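PDB 3OEP: urea carboxylase from Thermus thermophilus, which is of uncertain function but is a KipI-KipA homologue of the carboxyltransferase family, and may have hydrolase activity and bind ATP. Local coordinates for residues 86-91 with 168-173; 145-150 with 161-166. All coordinates share one frame; numbering follows the deposited sequence.

Interaction 1. Residues 86-91 with 168-173; sequences GEDLPE and WNLLGT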
loop_
_atom_site.group_PDB
_atom_site.type_symbol
_atom_site.label_atom_id
_atom_site.label_comp_id
_atom_site.label_asym_id
_atom_site.label_seq_id
_atom_site.Cartn_x
_atom_site.Cartn_y
_atom_site.Cartn_z
ATOM N N GLY A 86 -2.846 29.292 -1.700
ATOM C CA GLY A 86 -1.779 28.419 -1.249
ATOM C C GLY A 86 -0.746 29.137 -0.404
ATOM O O GLY A 86 -0.386 30.287 -0.681
ATOM N N GLU A 87 -0.267 28.443 0.627
ATOM C CA GLU A 87 0.685 29.009 1.584
ATOM C C GLU A 87 2.004 29.424 0.921
ATOM O O GLU A 87 2.673 30.323 1.409
ATOM C CB GLU A 87 0.958 27.996 2.705
ATOM C CG GLU A 87 1.780 28.525 3.880
ATOM C CD GLU A 87 1.974 27.486 4.978
ATOM O OE1 GLU A 87 1.013 26.752 5.292
ATOM O OE2 GLU A 87 3.094 27.400 5.528
ATOM N N ASP A 88 2.363 28.774 -0.187
ATOM C CA ASP A 88 3.623 29.051 -0.889
ATOM C C ASP A 88 3.486 30.004 -2.081
ATOM O O ASP A 88 4.481 30.314 -2.742
ATOM C CB ASP A 88 4.244 27.741 -1.379
ATOM C CG ASP A 88 4.591 26.799 -0.247
ATOM O OD1 ASP A 88 5.090 27.279 0.801
ATOM O OD2 ASP A 88 4.373 25.574 -0.401
ATOM N N LEU A 89 2.277 30.478 -2.356
ATOM C CA LEU A 89 2.047 31.284 -3.552
ATOM C C LEU A 89 2.947 32.531 -3.590
ATOM O O LEU A 89 3.593 32.796 -4.617
ATOM C CB LEU A 89 0.552 31.622 -3.702
ATOM C CG LEU A 89 0.084 32.345 -4.962
ATOM C CD1 LEU A 89 0.470 31.581 -6.200
ATOM C CD2 LEU A 89 -1.431 32.541 -4.912
ATOM N N PRO A 90 3.037 33.282 -2.473
ATOM C CA PRO A 90 3.936 34.445 -2.500
ATOM C C PRO A 90 5.409 34.102 -2.757
ATOM O O PRO A 90 6.077 34.812 -3.510
ATOM C CB PRO A 90 3.752 35.063 -1.109
ATOM C CG PRO A 90 2.402 34.636 -0.683
ATOM C CD PRO A 90 2.227 33.254 -1.240
ATOM N N GLU A 91 5.900 33.027 -2.144
ATOM C CA GLU A 91 7.289 32.594 -2.325
ATOM C C GLU A 91 7.556 32.088 -3.743
ATOM O O GLU A 91 8.611 32.366 -4.323
ATOM C CB GLU A 91 7.640 31.491 -1.329
ATOM C CG GLU A 91 9.098 31.061 -1.371
ATOM C CD GLU A 91 9.361 29.824 -0.542
ATOM O OE1 GLU A 91 8.995 29.824 0.654
ATOM O OE2 GLU A 91 9.938 28.858 -1.088
ATOM N N TRP A 168 6.018 19.588 -2.300
ATOM C CA TRP A 168 5.647 20.386 -3.473
ATOM C C TRP A 168 5.191 21.779 -3.037
ATOM O O TRP A 168 4.847 22.001 -1.871
ATOM C CB TRP A 168 4.590 19.663 -4.318
ATOM C CG TRP A 168 5.154 18.518 -5.119
ATOM C CD1 TRP A 168 6.319 17.842 -4.881
ATOM C CD2 TRP A 168 4.573 17.909 -6.281
ATOM N NE1 TRP A 168 6.504 16.860 -5.820
ATOM C CE2 TRP A 168 5.446 16.876 -6.691
ATOM C CE3 TRP A 168 3.400 18.136 -7.013
ATOM C CZ2 TRP A 168 5.182 16.070 -7.798
ATOM C CZ3 TRP A 168 3.139 17.332 -8.116
ATOM C CH2 TRP A 168 4.029 16.313 -8.499
ATOM N N ASN A 169 5.241 22.722 -3.974
ATOM C CA ASN A 169 4.948 24.121 -3.687
ATOM C C ASN A 169 3.443 24.356 -3.769
ATOM O O ASN A 169 2.843 24.189 -4.833
ATOM C CB ASN A 169 5.683 25.021 -4.678
ATOM C CG ASN A 169 7.189 24.845 -4.622
ATOM O OD1 ASN A 169 7.841 25.306 -3.682
ATOM N ND2 ASN A 169 7.757 24.177 -5.634
ATOM N N LEU A 170 2.842 24.736 -2.645
ATOM C CA LEU A 170 1.382 24.806 -2.521
ATOM C C LEU A 170 0.834 26.132 -3.045
ATOM O O LEU A 170 1.115 27.197 -2.485
ATOM C CB LEU A 170 0.956 24.611 -1.064
ATOM C CG LEU A 170 1.536 23.405 -0.327
ATOM C CD1 LEU A 170 0.904 23.305 1.071
ATOM C CD2 LEU A 170 1.338 22.111 -1.106
ATOM N N LEU A 171 0.059 26.051 -4.123
ATOM C CA LEU A 171 -0.498 27.226 -4.791
ATOM C C LEU A 171 -1.959 27.501 -4.435
ATOM O O LEU A 171 -2.409 28.643 -4.510
ATOM C CB LEU A 171 -0.409 27.065 -6.309
ATOM C CG LEU A 171 0.968 26.852 -6.916
ATOM C CD1 LEU A 171 0.889 27.003 -8.429
ATOM C CD2 LEU A 171 1.972 27.840 -6.310
ATOM N N GLY A 172 -2.704 26.466 -4.073
ATOM C CA GLY A 172 -4.108 26.653 -3.768
ATOM C C GLY A 172 -4.810 25.421 -3.257
ATOM O O GLY A 172 -4.172 24.452 -2.825
ATOM N N THR A 173 -6.137 25.482 -3.311
ATOM C CA THR A 173 -7.017 24.465 -2.762
ATOM C C THR A 173 -8.041 24.064 -3.819
ATOM O O THR A 173 -8.752 24.916 -4.345
ATOM C CB THR A 173 -7.784 25.020 -1.552
ATOM O OG1 THR A 173 -6.857 25.512 -0.574
ATOM C CG2 THR A 173 -8.672 23.946 -0.928
HETATM O O HOH W 1 7.723 26.938 -1.499
#

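Interaction 2. Residues 145-150 with 161-166; sequences VPAHAV and PLPSPG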
loop_
_atom_site.group_PDB
_atom_site.type_symbol
_atom_site.label_atom_id
_atom_site.label_comp_id
_atom_site.label_asym_id
_atom_site.label_seq_id
_atom_site.Cartn_x
_atom_site.Cartn_y
_atom_site.Cartn_z
ATOM N N VAL A 145 0.611 18.199 4.545
ATOM C CA VAL A 145 -0.011 19.057 3.546
ATOM C C VAL A 145 -1.512 18.770 3.666
ATOM O O VAL A 145 -1.904 17.615 3.816
ATOM C CB VAL A 145 0.488 18.714 2.134
ATOM C CG1 VAL A 145 -0.320 19.463 1.062
ATOM C CG2 VAL A 145 1.993 19.024 2.010
ATOM N N PRO A 146 -2.359 19.809 3.623
ATOM C CA PRO A 146 -3.788 19.539 3.799
ATOM C C PRO A 146 -4.425 18.838 2.598
ATOM O O PRO A 146 -3.939 18.971 1.475
ATOM C CB PRO A 146 -4.388 20.938 4.000
ATOM C CG PRO A 146 -3.413 21.873 3.395
ATOM C CD PRO A 146 -2.066 21.252 3.540
ATOM N N ALA A 147 -5.506 18.096 2.842
ATOM C CA ALA A 147 -6.303 17.525 1.767
ATOM C C ALA A 147 -6.727 18.638 0.824
ATOM O O ALA A 147 -7.035 19.751 1.270
ATOM C CB ALA A 147 -7.534 16.814 2.325
ATOM N N HIS A 148 -6.717 18.316 -0.469
ATOM C CA HIS A 148 -7.172 19.185 -1.566
ATOM C C HIS A 148 -6.177 20.266 -1.973
ATOM O O HIS A 148 -6.484 21.097 -2.835
ATOM C CB HIS A 148 -8.551 19.784 -1.281
ATOM C CG HIS A 148 -9.523 18.797 -0.722
ATOM N ND1 HIS A 148 -9.831 17.616 -1.363
ATOM C CD2 HIS A 148 -10.215 18.788 0.440
ATOM C CE1 HIS A 148 -10.693 16.936 -0.630
ATOM N NE2 HIS A 148 -10.948 17.627 0.466
ATOM N N ALA A 149 -4.980 20.234 -1.397
ATOM C CA ALA A 149 -3.923 21.165 -1.782
ATOM C C ALA A 149 -3.523 20.939 -3.240
ATOM O O ALA A 149 -3.347 19.803 -3.683
ATOM C CB ALA A 149 -2.706 21.018 -0.861
ATOM N N VAL A 150 -3.423 22.038 -3.978
ATOM C CA VAL A 150 -2.967 22.049 -5.364
ATOM C C VAL A 150 -1.533 22.587 -5.364
ATOM O O VAL A 150 -1.264 23.664 -4.818
ATOM C CB VAL A 150 -3.867 22.946 -6.231
ATOM C CG1 VAL A 150 -3.280 23.125 -7.636
ATOM C CG2 VAL A 150 -5.296 22.374 -6.298
ATOM N N PRO A 161 -5.114 14.353 -2.447
ATOM C CA PRO A 161 -6.510 13.993 -2.150
ATOM C C PRO A 161 -6.800 13.850 -0.655
ATOM O O PRO A 161 -7.954 13.985 -0.234
ATOM C CB PRO A 161 -6.682 12.630 -2.841
ATOM C CG PRO A 161 -5.456 12.439 -3.682
ATOM C CD PRO A 161 -4.381 13.215 -3.026
ATOM N N LEU A 162 -5.751 13.555 0.106
ATOM C CA LEU A 162 -5.811 13.274 1.532
ATOM C C LEU A 162 -4.635 13.992 2.191
ATOM O O LEU A 162 -3.622 14.253 1.524
ATOM C CB LEU A 162 -5.639 11.769 1.780
ATOM C CG LEU A 162 -6.639 10.795 1.141
ATOM C CD1 LEU A 162 -5.927 9.632 0.455
ATOM C CD2 LEU A 162 -7.613 10.279 2.169
ATOM N N PRO A 163 -4.744 14.295 3.494
ATOM C CA PRO A 163 -3.590 14.879 4.172
ATOM C C PRO A 163 -2.397 13.936 4.129
ATOM O O PRO A 163 -2.551 12.731 4.341
ATOM C CB PRO A 163 -4.075 15.072 5.614
ATOM C CG PRO A 163 -5.551 15.026 5.548
ATOM C CD PRO A 163 -5.894 14.136 4.402
ATOM N N SER A 164 -1.224 14.473 3.820
ATOM C CA SER A 164 -0.011 13.669 3.773
ATOM C C SER A 164 1.227 14.552 3.826
ATOM O O SER A 164 1.137 15.770 3.619
ATOM C CB SER A 164 0.025 12.797 2.511
ATOM O OG SER A 164 0.350 13.549 1.357
ATOM N N PRO A 165 2.394 13.947 4.107
ATOM C CA PRO A 165 3.623 14.725 3.994
ATOM C C PRO A 165 3.873 15.088 2.541
ATOM O O PRO A 165 3.464 14.347 1.643
ATOM C CB PRO A 165 4.708 13.763 4.502
ATOM C CG PRO A 165 3.977 12.684 5.218
ATOM C CD PRO A 165 2.651 12.571 4.566
ATOM N N GLY A 166 4.540 16.210 2.302
ATOM C CA GLY A 166 4.795 16.632 0.929
ATOM C C GLY A 166 5.668 17.862 0.831
ATOM O O GLY A 166 5.579 18.766 1.661
#

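Interaction 1. Residues 86-91 with 168-173
D88 grips L170 twice. D88 OD2 accepts L170 N at 2.8 Å, almost straight at 175°, through the anti lone pair that points away from OD1. D88 N donates to L170 O at 3.1 Å, in the carbonyl plane. The peptide groups on both sides of the L170 CA are thus tied to one residue. CG of D88 stands beside its backbone N (chi1 -62°), which turns the carboxylate to the strand. The L170 side chain passes obliquely by, with CG 3.6 Å from D88 OD2. D88 also forms salt bridges, OD2 with R142 and OD1 with K138. An alanine here would probably leave the L170 N-H without its acceptor, take from K138 its D88 partner and leave R142 with E87. L171 adds an apolar touch: its CD2 meets L89 CD1 at 4.0 Å. G86 opens the type I turn to L89, and its N makes a weak bond to L171 O. The turn leads into helix 89-96, whose V92 packs on N169 and L171. Helix 100-108 adds V103 against L89 and H107 against L171. On the sheet side, strand 169-174 pairs with 149-153, and L171 and G172 form a classic beta bulge opposite V150.

Interaction 2. Residues 145-150 with 161-166
V145 and S164 form an antiparallel, hydrogen-bonded pair, with their CA atoms 5.4 Å apart. V145 N donates to S164 O at 2.7 Å, the donor tilted 31° from the carbonyl plane. The return bond is longer: S164 N reaches V145 O at 3.2 Å and lies in the plane of that carbonyl. V145 O also receives a CA-H...O contact from P163 CA. One carbonyl is therefore approached by two neighbouring residues of 161-166. Beyond this pair the backbones stay close, but no further hydrogen bond joins them. A147 comes alongside L162, and the chain 146-149 folds into a type II turn. H148 takes the third position of that turn with a positive phi of 79°. The turn bond, A149 N to P146 O, is weak.

The V145-S164 pair closes the base of a longer hairpin-like excursion. Its tip is the hairpin of strands 149-153 and 156-159, the first of which starts within 145-150. All of this belongs to a cyclophilin-like domain of the carboxyltransferase C and D family. Y160, just before P161, makes backbone bonds with H148 and A149 and so continues the pairing of that hairpin up to the turn.

V145 buries the most surface of the contact. Its CG2 lies anti to the carbonyl carbon, beside the backbone N, and this turns it to the far end of 161-166. V145 CG2 rests 3.6 Å from G166 O and also near S164 O. A147 CB touches P163 CD at 3.8 Å and lies equally near the carbonyl O of P161. The A147 methyl also sits over one face of the H148 ring, offset toward its rim. CE1 of H148 comes obliquely to P161 O at 4.0 Å, while NE2 is hydrogen-bonded to P206 O. P161 itself packs on T120, F123 and V178.

Overall arrangement
The centres of the two interactions lie 12 Å apart, on the same side of the chain's centre and inside one carboxyltransferase C and D region. Along the chain, interaction 2 is nested in the loop that interaction 1 closes. Its second segment ends in strand 164-166, and strand 169-174 of interaction 1 follows. Strands 149-153 and 169-174 are neighbours in one sheet of seven strands. There the contacts meet directly: V150 probably hydrogen-bonds to L171 and G172, and V145 CG1 packs on L170 CD2. Interaction 1 fixes the start of helix 89-96 to this sheet, whereas interaction 2 joins the segments at the base of its 149-159 hairpin.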